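Local coordinates for enoyl-acyl carrier protein reductase (Uncultured bacterium, PDB 6KIA) that probably reduces the double bond of enoyl-acyl carrier protein with NADH in fatty acid synthesis and is linked to triclosan resistance, at residues G89-T100 against H122-R133; Y286-N294 against T395-T406. All coordinates share one frame; numbering follows the deposited sequence.

Contact 1 joins the loop 89-100 to the helix segment 122-133 and is partly buried, its centre about 25 Å from the centre of the chain. Contact 2 joins the end of strand 283-287 and its loop 288-294 to the helix segment 395-406. It is buried, with its centre about 10 Å from that of the chain. The two contacts share no helix or strand. The nearest atoms of contact 1 and contact 2 are about 16 Å apart. Their chemistry follows their place. Contact 1 mixes a salt bridge, a histidine bond and a ring under an arginine chain. Contact 2 is mostly apolar, with one backbone-to-serine bond, and its loop also holds the NADH.

Contact 1 of 2, residues G89-T100 against H122-R133; sequences GFDLDAPAGEPT and HIEKCRAVGVQR
The Phe90 ring lies against the aliphatic chain of Arg127. Arg127 CB stands over the ring centre in a CH-pi contact, 3.9 Å from the Phe90 centroid and 11° off the ring normal. CG of Phe90 sits between the backbone N and the carbonyl carbon (chi1 60°), which turns the ring onto the Arg127 chain. Ile123 CG2 meets the ring edge, 3.8 Å from Phe90 CE2. The charged end of Arg127 continues past the ring to a salt bridge with Glu207 of helix 196-219.

Gly130 leaves room for Phe90 CB and the Asp93 carboxylate. Arg133 grips this carboxylate side-on. Its NH2 lies 2.9 Å from Asp93 OD1, at the syn lone pair, and the bond is nearly straight at 174°. Its NE bonds Asp93 OD2, also at 2.9 Å. The two flat groups are nearly coplanar. Arg133 NH1 bonds Met87 O, so the third nitrogen of the guanidinium is also held. A water joins Gly89 O to Gly130 O.

At the other end, His122 NE2 donates to Pro99 O at 2.6 Å, with the acceptor near the ring plane. Between these ends, Pro95 CG rests on Lys125 CD at 3.5 Å. Cys126 packs its SG against Ala94 CB at 3.9 Å. The arrangement is a long loop laid along one helix of a Rossmann-type fold, following strand 80-83 and starting close to the bound NADH.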
loop_
_atom_site.group_PDB
_atom_site.type_symbol
_atom_site.label_atom_id
_atom_site.label_comp_id
_atom_site.label_asym_id
_atom_site.label_seq_id
_atom_site.Cartn_x
_atom_site.Cartn_y
_atom_site.Cartn_z
ATOM N N GLY A 89 13.739 5.301 -5.236
ATOM C CA GLY A 89 14.737 4.309 -4.875
ATOM C C GLY A 89 16.058 4.634 -5.533
ATOM O O GLY A 89 16.134 5.456 -6.449
ATOM N N PHE A 90 17.114 3.964 -5.084
ATOM C CA PHE A 90 18.444 4.251 -5.604
ATOM C C PHE A 90 19.161 2.974 -6.008
ATOM O O PHE A 90 20.357 2.995 -6.267
ATOM C CB PHE A 90 19.270 5.034 -4.567
ATOM C CG PHE A 90 19.478 4.300 -3.265
ATOM C CD1 PHE A 90 18.499 4.318 -2.276
ATOM C CD2 PHE A 90 20.661 3.609 -3.016
ATOM C CE1 PHE A 90 18.678 3.653 -1.074
ATOM C CE2 PHE A 90 20.851 2.927 -1.822
ATOM C CZ PHE A 90 19.863 2.941 -0.843
ATOM N N ASP A 91 18.426 1.865 -6.094
ATOM C CA ASP A 91 19.064 0.572 -6.372
ATOM C C ASP A 91 19.750 0.500 -7.745
ATOM O O ASP A 91 20.666 -0.307 -7.940
ATOM C CB ASP A 91 18.033 -0.552 -6.249
ATOM C CG ASP A 91 16.762 -0.255 -7.002
ATOM O OD1 ASP A 91 15.963 0.610 -6.544
ATOM O OD2 ASP A 91 16.558 -0.897 -8.051
ATOM N N LEU A 92 19.347 1.360 -8.682
ATOM C CA LEU A 92 19.986 1.390 -10.003
ATOM C C LEU A 92 20.615 2.758 -10.283
ATOM O O LEU A 92 20.805 3.156 -11.436
ATOM C CB LEU A 92 18.971 1.030 -11.100
ATOM C CG LEU A 92 18.505 -0.439 -11.112
ATOM C CD1 LEU A 92 17.357 -0.678 -12.087
ATOM C CD2 LEU A 92 19.656 -1.422 -11.372
ATOM N N ASP A 93 20.937 3.488 -9.221
ATOM C CA ASP A 93 21.624 4.767 -9.378
ATOM C C ASP A 93 23.116 4.689 -9.027
ATOM O O ASP A 93 23.515 3.963 -8.118
ATOM C CB ASP A 93 20.940 5.826 -8.517
ATOM C CG ASP A 93 19.606 6.264 -9.094
ATOM O OD1 ASP A 93 18.553 5.929 -8.497
ATOM O OD2 ASP A 93 19.617 6.917 -10.164
ATOM N N ALA A 94 23.927 5.470 -9.735
ATOM C CA ALA A 94 25.365 5.537 -9.471
ATOM C C ALA A 94 25.981 6.697 -10.248
ATOM O O ALA A 94 25.425 7.128 -11.255
ATOM C CB ALA A 94 26.050 4.213 -9.846
ATOM N N PRO A 95 27.138 7.204 -9.789
ATOM C CA PRO A 95 27.909 8.129 -10.625
ATOM C C PRO A 95 28.295 7.452 -11.936
ATOM O O PRO A 95 28.398 6.227 -11.960
ATOM C CB PRO A 95 29.142 8.440 -9.773
ATOM C CG PRO A 95 28.724 8.182 -8.391
ATOM C CD PRO A 95 27.764 7.017 -8.467
ATOM N N ALA A 96 28.447 8.226 -13.007
ATOM C CA ALA A 96 28.734 7.678 -14.335
ATOM C C ALA A 96 29.829 6.611 -14.340
ATOM O O ALA A 96 30.935 6.827 -13.845
ATOM C CB ALA A 96 29.122 8.805 -15.284
ATOM N N GLY A 97 29.499 5.442 -14.877
ATOM C CA GLY A 97 30.486 4.392 -15.039
ATOM C C GLY A 97 30.837 3.584 -13.803
ATOM O O GLY A 97 31.736 2.749 -13.857
ATOM N N GLU A 98 30.165 3.834 -12.684
ATOM C CA GLU A 98 30.480 3.119 -11.445
ATOM C C GLU A 98 29.371 2.127 -11.080
ATOM O O GLU A 98 28.241 2.253 -11.565
ATOM C CB GLU A 98 30.726 4.110 -10.302
ATOM C CG GLU A 98 31.670 5.245 -10.671
ATOM C CD GLU A 98 32.020 6.137 -9.489
ATOM O OE1 GLU A 98 31.582 5.831 -8.356
ATOM O OE2 GLU A 98 32.722 7.152 -9.694
ATOM N N PRO A 99 29.687 1.136 -10.223
ATOM C CA PRO A 99 28.659 0.136 -9.909
ATOM C C PRO A 99 27.449 0.736 -9.199
ATOM O O PRO A 99 27.589 1.693 -8.422
ATOM C CB PRO A 99 29.389 -0.839 -8.971
ATOM C CG PRO A 99 30.831 -0.684 -9.302
ATOM C CD PRO A 99 31.011 0.762 -9.689
ATOM N N THR A 100 26.273 0.181 -9.484
ATOM C CA THR A 100 25.055 0.499 -8.739
ATOM C C THR A 100 25.013 -0.428 -7.525
ATOM O O THR A 100 25.753 -1.412 -7.481
ATOM C CB THR A 100 23.789 0.298 -9.599
ATOM O OG1 THR A 100 23.652 -1.089 -9.933
ATOM C CG2 THR A 100 23.863 1.138 -10.868
ATOM N N HIS A 122 30.262 3.663 -0.838
ATOM C CA HIS A 122 29.811 3.714 -2.219
ATOM C C HIS A 122 28.279 3.708 -2.277
ATOM O O HIS A 122 27.679 4.433 -3.078
ATOM C CB HIS A 122 30.367 2.554 -3.042
ATOM C CG HIS A 122 30.024 2.644 -4.495
ATOM N ND1 HIS A 122 30.518 3.637 -5.315
ATOM C CD2 HIS A 122 29.191 1.903 -5.263
ATOM C CE1 HIS A 122 30.034 3.481 -6.534
ATOM N NE2 HIS A 122 29.223 2.438 -6.529
ATOM N N ILE A 123 27.650 2.910 -1.417
ATOM C CA ILE A 123 26.193 2.849 -1.416
ATOM C C ILE A 123 25.619 4.223 -1.065
ATOM O O ILE A 123 24.592 4.631 -1.611
ATOM C CB ILE A 123 25.667 1.769 -0.455
ATOM C CG1 ILE A 123 25.853 0.386 -1.087
ATOM C CG2 ILE A 123 24.175 1.975 -0.153
ATOM C CD1 ILE A 123 25.621 -0.736 -0.140
ATOM N N GLU A 124 26.282 4.932 -0.159
ATOM C CA GLU A 124 25.849 6.272 0.224
ATOM C C GLU A 124 25.983 7.241 -0.956
ATOM O O GLU A 124 25.109 8.098 -1.194
ATOM C CB GLU A 124 26.659 6.777 1.416
ATOM C CG GLU A 124 26.349 8.221 1.800
ATOM C CD GLU A 124 24.865 8.461 2.034
ATOM O OE1 GLU A 124 24.251 7.708 2.819
ATOM O OE2 GLU A 124 24.311 9.405 1.430
ATOM N N LYS A 125 27.081 7.110 -1.695
ATOM C CA LYS A 125 27.237 7.895 -2.920
ATOM C C LYS A 125 26.087 7.674 -3.910
ATOM O O LYS A 125 25.511 8.621 -4.477
ATOM C CB LYS A 125 28.575 7.577 -3.567
ATOM C CG LYS A 125 28.915 8.414 -4.785
ATOM C CD LYS A 125 30.322 8.093 -5.264
ATOM C CE LYS A 125 31.204 7.668 -4.090
ATOM N NZ LYS A 125 32.415 6.909 -4.503
ATOM N N CYS A 126 25.744 6.409 -4.095
ATOM C CA CYS A 126 24.610 6.038 -4.945
ATOM C C CYS A 126 23.265 6.567 -4.426
ATOM O O CYS A 126 22.411 7.009 -5.212
ATOM C CB CYS A 126 24.543 4.515 -5.103
ATOM S SG CYS A 126 25.963 3.789 -5.969
ATOM N N ARG A 127 23.063 6.491 -3.113
ATOM C CA ARG A 127 21.837 6.983 -2.494
ATOM C C ARG A 127 21.685 8.465 -2.772
ATOM O O ARG A 127 20.589 8.924 -3.102
ATOM C CB ARG A 127 21.828 6.723 -0.976
ATOM C CG ARG A 127 20.502 7.050 -0.275
ATOM C CD ARG A 127 20.454 6.564 1.170
ATOM N NE ARG A 127 19.073 6.313 1.598
ATOM C CZ ARG A 127 18.714 5.807 2.779
ATOM N NH1 ARG A 127 19.636 5.504 3.684
ATOM N NH2 ARG A 127 17.420 5.614 3.059
ATOM N N ALA A 128 22.781 9.216 -2.622
ATOM C CA ALA A 128 22.767 10.656 -2.899
ATOM C C ALA A 128 22.407 10.954 -4.345
ATOM O O ALA A 128 21.556 11.819 -4.614
ATOM C CB ALA A 128 24.109 11.290 -2.556
ATOM N N VAL A 129 23.061 10.263 -5.276
ATOM C CA VAL A 129 22.704 10.435 -6.684
ATOM C C VAL A 129 21.204 10.135 -6.944
ATOM O O VAL A 129 20.497 10.939 -7.572
ATOM C CB VAL A 129 23.595 9.562 -7.591
ATOM C CG1 VAL A 129 23.069 9.557 -9.021
ATOM C CG2 VAL A 129 25.037 10.064 -7.532
ATOM N N GLY A 130 20.702 9.019 -6.421
ATOM C CA GLY A 130 19.312 8.655 -6.647
ATOM C C GLY A 130 18.317 9.636 -6.047
ATOM O O GLY A 130 17.280 9.958 -6.650
ATOM N N VAL A 131 18.621 10.104 -4.844
ATOM C CA VAL A 131 17.711 10.996 -4.146
ATOM C C VAL A 131 17.662 12.330 -4.861
ATOM O O VAL A 131 16.578 12.925 -5.020
ATOM C CB VAL A 131 18.130 11.208 -2.669
ATOM C CG1 VAL A 131 17.415 12.410 -2.079
ATOM C CG2 VAL A 131 17.825 9.966 -1.842
ATOM N N GLN A 132 18.816 12.792 -5.344
ATOM C CA GLN A 132 18.825 14.076 -6.023
ATOM C C GLN A 132 18.129 13.971 -7.381
ATOM O O GLN A 132 17.421 14.898 -7.798
ATOM C CB GLN A 132 20.260 14.578 -6.199
ATOM C CG GLN A 132 20.355 15.997 -6.764
ATOM C CD GLN A 132 19.742 17.014 -5.830
ATOM O OE1 GLN A 132 20.215 17.202 -4.703
ATOM N NE2 GLN A 132 18.673 17.666 -6.280
ATOM N N ARG A 133 18.285 12.829 -8.042
ATOM C CA ARG A 133 17.534 12.566 -9.260
ATOM C C ARG A 133 16.030 12.652 -9.023
ATOM O O ARG A 133 15.318 13.291 -9.807
ATOM C CB ARG A 133 17.880 11.192 -9.829
ATOM C CG ARG A 133 17.059 10.849 -11.053
ATOM C CD ARG A 133 17.395 9.474 -11.613
ATOM N NE ARG A 133 17.224 8.406 -10.630
ATOM C CZ ARG A 133 16.058 8.013 -10.136
ATOM N NH1 ARG A 133 14.929 8.622 -10.512
ATOM N NH2 ARG A 133 16.027 7.025 -9.245
HETATM O O HOH W 1 15.299 8.089 -6.222
#

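Contact 2 of 2, residues Y286-N294 against T395-T406; sequences YNCPEIRTN and TDVLSALVLEGT. With NAI (1,4-dihydronicotinamide adenine dinucleotide), chain D.
Ser399 OG accepts the backbone N-H of Arg292 at 3.0 Å, in an almost straight bond of 177°. The same hydroxyl donates to Thr395 O at 2.8 Å, one turn back in the helix. Its proton is thus committed to the helix, and the oxygen is left to receive the loop. Thr395 O takes Ser399 N and Ser399 OG from opposite faces of its plane. Thr406 OG1 likewise donates to Val402 O.

Arg292 CD lies beside Thr395 OG1, 3.5 Å away. Asp396 OD1 is near the guanidinium edge, but at 4.2 Å from Arg292 NH1 it is beyond a salt bridge. Arg292 NH2 makes a long, weak ion pair with Asp297. Asp396 OD2 bonds the backbone N of Leu393.

Ile291 fills the apolar middle. Its CG2 meets Val402 CB at 3.6 Å, while its CD1 presses tightly on Leu403 CD1. Pro289 CD adds contact with Val402 CG1.

The other side of the loop serves the cofactor. Ile291 N donates to the carboxamide O7N of NADH at 3.1 Å, again almost straight at 176°. Thr293 OG1 donates to phosphate oxygen O2N at 2.6 Å, and accepts from Ser295 N. Pro289 O bonds Tyr33 OH.

Strand 283-287 runs between strands 234-240 and 421-423, and the loop leaves its end. Helix 394-413 backs that loop, with helix 426-436 touching Pro289 and Thr406, and helix 320-331 touching Val397 and Leu401.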
loop_
_atom_site.group_PDB
_atom_site.type_symbol
_atom_site.label_atom_id
_atom_site.label_comp_id
_atom_site.label_asym_id
_atom_site.label_seq_id
_atom_site.Cartn_x
_atom_site.Cartn_y
_atom_site.Cartn_z
ATOM N N TYR A 286 -3.535 6.943 5.668
ATOM C CA TYR A 286 -4.666 6.075 5.963
ATOM C C TYR A 286 -4.161 4.667 6.055
ATOM O O TYR A 286 -3.762 4.089 5.047
ATOM C CB TYR A 286 -5.759 6.207 4.886
ATOM C CG TYR A 286 -6.416 7.575 4.869
ATOM C CD1 TYR A 286 -5.888 8.620 4.100
ATOM C CD2 TYR A 286 -7.524 7.826 5.647
ATOM C CE1 TYR A 286 -6.488 9.868 4.103
ATOM C CE2 TYR A 286 -8.133 9.072 5.656
ATOM C CZ TYR A 286 -7.624 10.071 4.891
ATOM O OH TYR A 286 -8.262 11.304 4.925
ATOM N N ASN A 287 -4.147 4.128 7.271
ATOM C CA ASN A 287 -3.699 2.744 7.479
ATOM C C ASN A 287 -4.817 1.782 7.112
ATOM O O ASN A 287 -5.840 1.671 7.814
ATOM C CB ASN A 287 -3.219 2.533 8.911
ATOM C CG ASN A 287 -1.826 3.085 9.135
ATOM O OD1 ASN A 287 -0.950 2.986 8.252
ATOM N ND2 ASN A 287 -1.607 3.702 10.302
ATOM N N CYS A 288 -4.648 1.141 5.963
ATOM C CA CYS A 288 -5.726 0.365 5.329
ATOM C C CYS A 288 -5.592 -1.135 5.530
ATOM O O CYS A 288 -4.505 -1.612 5.854
ATOM C CB CYS A 288 -5.767 0.681 3.829
ATOM S SG CYS A 288 -6.305 2.399 3.461
ATOM N N PRO A 289 -6.675 -1.894 5.306
ATOM C CA PRO A 289 -6.587 -3.353 5.525
ATOM C C PRO A 289 -5.698 -4.137 4.571
ATOM O O PRO A 289 -5.374 -3.703 3.472
ATOM C CB PRO A 289 -8.032 -3.819 5.315
ATOM C CG PRO A 289 -8.855 -2.645 5.602
ATOM C CD PRO A 289 -8.065 -1.481 5.044
ATOM N N GLU A 290 -5.336 -5.342 5.014
ATOM C CA GLU A 290 -4.693 -6.337 4.174
ATOM C C GLU A 290 -5.607 -6.713 3.014
ATOM O O GLU A 290 -6.782 -7.097 3.230
ATOM C CB GLU A 290 -4.390 -7.606 4.992
ATOM C CG GLU A 290 -3.593 -7.389 6.280
ATOM C CD GLU A 290 -4.453 -7.013 7.498
ATOM O OE1 GLU A 290 -5.684 -6.807 7.377
ATOM O OE2 GLU A 290 -3.888 -6.931 8.603
ATOM N N ILE A 291 -5.090 -6.613 1.791
ATOM C CA ILE A 291 -5.808 -7.098 0.621
ATOM C C ILE A 291 -4.823 -7.750 -0.338
ATOM O O ILE A 291 -3.622 -7.769 -0.082
ATOM C CB ILE A 291 -6.590 -5.973 -0.098
ATOM C CG1 ILE A 291 -5.667 -4.828 -0.513
ATOM C CG2 ILE A 291 -7.725 -5.418 0.777
ATOM C CD1 ILE A 291 -6.382 -3.881 -1.439
ATOM N N ARG A 292 -5.325 -8.331 -1.426
ATOM C CA ARG A 292 -4.426 -8.862 -2.437
ATOM C C ARG A 292 -4.339 -7.932 -3.648
ATOM O O ARG A 292 -5.333 -7.670 -4.341
ATOM C CB ARG A 292 -4.853 -10.270 -2.849
ATOM C CG ARG A 292 -4.662 -11.243 -1.698
ATOM C CD ARG A 292 -4.872 -12.690 -2.114
ATOM N NE ARG A 292 -3.679 -13.282 -2.714
ATOM C CZ ARG A 292 -3.546 -13.550 -4.009
ATOM N NH1 ARG A 292 -4.538 -13.282 -4.852
ATOM N NH2 ARG A 292 -2.420 -14.093 -4.462
ATOM N N THR A 293 -3.141 -7.388 -3.836
ATOM C CA THR A 293 -2.788 -6.524 -4.958
ATOM C C THR A 293 -1.482 -7.009 -5.567
ATOM O O THR A 293 -0.890 -7.985 -5.093
ATOM C CB THR A 293 -2.565 -5.071 -4.518
ATOM O OG1 THR A 293 -1.389 -5.038 -3.707
ATOM C CG2 THR A 293 -3.746 -4.495 -3.757
ATOM N N ASN A 294 -0.994 -6.310 -6.590
ATOM C CA ASN A 294 0.337 -6.607 -7.129
ATOM C C ASN A 294 1.428 -6.545 -6.058
ATOM O O ASN A 294 2.374 -7.341 -6.081
ATOM C CB ASN A 294 0.694 -5.641 -8.264
ATOM C CG ASN A 294 -0.115 -5.888 -9.520
ATOM O OD1 ASN A 294 -0.997 -6.753 -9.561
ATOM N ND2 ASN A 294 0.173 -5.109 -10.562
ATOM N N THR A 395 -10.956 -14.090 -1.719
ATOM C CA THR A 395 -10.188 -12.880 -1.462
ATOM C C THR A 395 -10.237 -11.902 -2.632
ATOM O O THR A 395 -10.002 -10.724 -2.429
ATOM C CB THR A 395 -8.721 -13.170 -1.117
ATOM O OG1 THR A 395 -8.107 -13.899 -2.183
ATOM C CG2 THR A 395 -8.630 -13.957 0.193
ATOM N N ASP A 396 -10.471 -12.391 -3.852
ATOM C CA ASP A 396 -10.648 -11.484 -5.004
ATOM C C ASP A 396 -11.896 -10.604 -4.763
ATOM O O ASP A 396 -11.864 -9.355 -4.899
ATOM C CB ASP A 396 -10.812 -12.242 -6.336
ATOM C CG ASP A 396 -9.596 -13.075 -6.719
ATOM O OD1 ASP A 396 -8.469 -12.791 -6.254
ATOM O OD2 ASP A 396 -9.769 -14.016 -7.532
ATOM N N VAL A 397 -13.004 -11.257 -4.424
ATOM C CA VAL A 397 -14.246 -10.557 -4.145
ATOM C C VAL A 397 -14.034 -9.549 -3.006
ATOM O O VAL A 397 -14.391 -8.363 -3.114
ATOM C CB VAL A 397 -15.394 -11.556 -3.766
ATOM C CG1 VAL A 397 -16.651 -10.810 -3.443
ATOM C CG2 VAL A 397 -15.639 -12.531 -4.921
ATOM N N LEU A 398 -13.418 -10.016 -1.920
ATOM C CA LEU A 398 -13.300 -9.166 -0.741
ATOM C C LEU A 398 -12.301 -8.009 -0.924
ATOM O O LEU A 398 -12.550 -6.892 -0.432
ATOM C CB LEU A 398 -12.924 -9.993 0.490
ATOM C CG LEU A 398 -13.955 -11.060 0.933
ATOM C CD1 LEU A 398 -13.420 -11.804 2.153
ATOM C CD2 LEU A 398 -15.303 -10.399 1.213
ATOM N N SER A 399 -11.204 -8.255 -1.639
ATOM C CA SER A 399 -10.236 -7.199 -1.933
ATOM C C SER A 399 -10.911 -6.116 -2.765
ATOM O O SER A 399 -10.725 -4.930 -2.481
ATOM C CB SER A 399 -9.015 -7.742 -2.657
ATOM O OG SER A 399 -8.264 -8.632 -1.833
ATOM N N ALA A 400 -11.708 -6.511 -3.770
ATOM C CA ALA A 400 -12.451 -5.485 -4.536
ATOM C C ALA A 400 -13.410 -4.682 -3.645
ATOM O O ALA A 400 -13.588 -3.467 -3.844
ATOM C CB ALA A 400 -13.214 -6.112 -5.708
ATOM N N LEU A 401 -14.055 -5.348 -2.680
ATOM C CA LEU A 401 -14.931 -4.614 -1.749
ATOM C C LEU A 401 -14.156 -3.582 -0.922
ATOM O O LEU A 401 -14.629 -2.454 -0.691
ATOM C CB LEU A 401 -15.638 -5.616 -0.835
ATOM C CG LEU A 401 -16.714 -6.500 -1.471
ATOM C CD1 LEU A 401 -17.536 -7.173 -0.362
ATOM C CD2 LEU A 401 -17.648 -5.719 -2.391
ATOM N N VAL A 402 -12.961 -3.953 -0.469
ATOM C CA VAL A 402 -12.161 -3.023 0.327
ATOM C C VAL A 402 -11.709 -1.823 -0.527
ATOM O O VAL A 402 -11.722 -0.697 -0.039
ATOM C CB VAL A 402 -10.938 -3.728 0.977
ATOM C CG1 VAL A 402 -10.049 -2.696 1.687
ATOM C CG2 VAL A 402 -11.414 -4.757 1.989
ATOM N N LEU A 403 -11.341 -2.047 -1.785
ATOM C CA LEU A 403 -11.077 -0.900 -2.686
ATOM C C LEU A 403 -12.270 0.058 -2.733
ATOM O O LEU A 403 -12.138 1.323 -2.557
ATOM C CB LEU A 403 -10.759 -1.392 -4.109
ATOM C CG LEU A 403 -9.301 -1.516 -4.528
ATOM C CD1 LEU A 403 -8.479 -2.282 -3.531
ATOM C CD2 LEU A 403 -9.196 -2.093 -5.967
ATOM N N GLU A 404 -13.421 -0.561 -2.981
ATOM C CA GLU A 404 -14.688 0.150 -3.125
ATOM C C GLU A 404 -15.052 0.959 -1.878
ATOM O O GLU A 404 -15.552 2.085 -1.987
ATOM C CB GLU A 404 -15.810 -0.853 -3.448
ATOM C CG GLU A 404 -17.185 -0.250 -3.600
ATOM C CD GLU A 404 -18.217 -1.270 -4.071
ATOM O OE1 GLU A 404 -17.860 -2.457 -4.253
ATOM O OE2 GLU A 404 -19.381 -0.880 -4.287
ATOM N N GLY A 405 -14.789 0.404 -0.691
ATOM C CA GLY A 405 -15.145 1.072 0.555
ATOM C C GLY A 405 -14.142 2.127 1.010
ATOM O O GLY A 405 -14.524 3.188 1.542
ATOM N N THR A 406 -12.860 1.842 0.822
ATOM C CA THR A 406 -11.827 2.781 1.271
ATOM C C THR A 406 -11.823 4.025 0.394
ATOM O O THR A 406 -11.426 5.095 0.864
ATOM C CB THR A 406 -10.407 2.153 1.297
ATOM O OG1 THR A 406 -10.010 1.720 -0.015
ATOM C CG2 THR A 406 -10.369 0.975 2.290
HETATM P PA NAI D . 0.240 -1.595 -6.417
HETATM O O1A NAI D . -0.953 -1.425 -7.307
HETATM O O2A NAI D . 1.352 -2.494 -6.922
HETATM O O5B NAI D . 0.778 -0.138 -6.076
HETATM C C5B NAI D . 2.157 0.062 -5.837
HETATM C C4B NAI D . 2.341 1.598 -6.036
HETATM O O4B NAI D . 3.815 1.884 -5.645
HETATM C C3B NAI D . 2.184 1.969 -7.256
HETATM O O3B NAI D . 1.476 3.272 -7.362
HETATM C C2B NAI D . 3.718 2.101 -7.859
HETATM O O2B NAI D . 3.697 2.941 -9.071
HETATM C C1B NAI D . 4.384 2.598 -6.876
HETATM N N9A NAI D . 5.790 2.143 -6.884
HETATM C C8A NAI D . 6.400 0.957 -6.711
HETATM N N7A NAI D . 7.712 1.146 -6.837
HETATM C C5A NAI D . 7.920 2.461 -7.082
HETATM C C6A NAI D . 9.125 3.116 -7.289
HETATM N N6A NAI D . 10.494 2.684 -7.315
HETATM N N1A NAI D . 9.095 4.439 -7.524
HETATM C C2A NAI D . 7.899 5.106 -7.566
HETATM N N3A NAI D . 6.697 4.449 -7.356
HETATM C C4A NAI D . 6.734 3.101 -7.118
HETATM O O3 NAI D . -0.193 -2.226 -4.951
HETATM P PN NAI D . -0.970 -1.529 -3.722
HETATM O O1N NAI D . -2.296 -0.998 -4.174
HETATM O O2N NAI D . -1.073 -2.647 -2.696
HETATM O O5D NAI D . -0.042 -0.348 -3.186
HETATM C C5D NAI D . -0.517 0.984 -3.092
HETATM C C4D NAI D . -0.292 1.461 -1.639
HETATM O O4D NAI D . -1.116 0.802 -0.847
HETATM C C3D NAI D . 1.113 1.097 -1.163
HETATM O O3D NAI D . 1.745 2.164 -0.540
HETATM C C2D NAI D . 0.806 0.004 -0.116
HETATM O O2D NAI D . 1.954 -0.130 0.794
HETATM C C1D NAI D . -0.301 0.411 0.449
HETATM N N1N NAI D . -1.022 -0.644 1.161
HETATM C C2N NAI D . -1.193 -1.902 0.623
HETATM C C3N NAI D . -1.838 -2.897 1.370
HETATM C C7N NAI D . -2.076 -4.290 0.790
HETATM O O7N NAI D . -2.344 -5.237 1.524
HETATM N N7N NAI D . -1.991 -4.470 -0.616
HETATM C C4N NAI D . -2.336 -2.644 2.640
HETATM C C5N NAI D . -2.203 -1.349 3.155
HETATM C C6N NAI D . -1.543 -0.363 2.413
#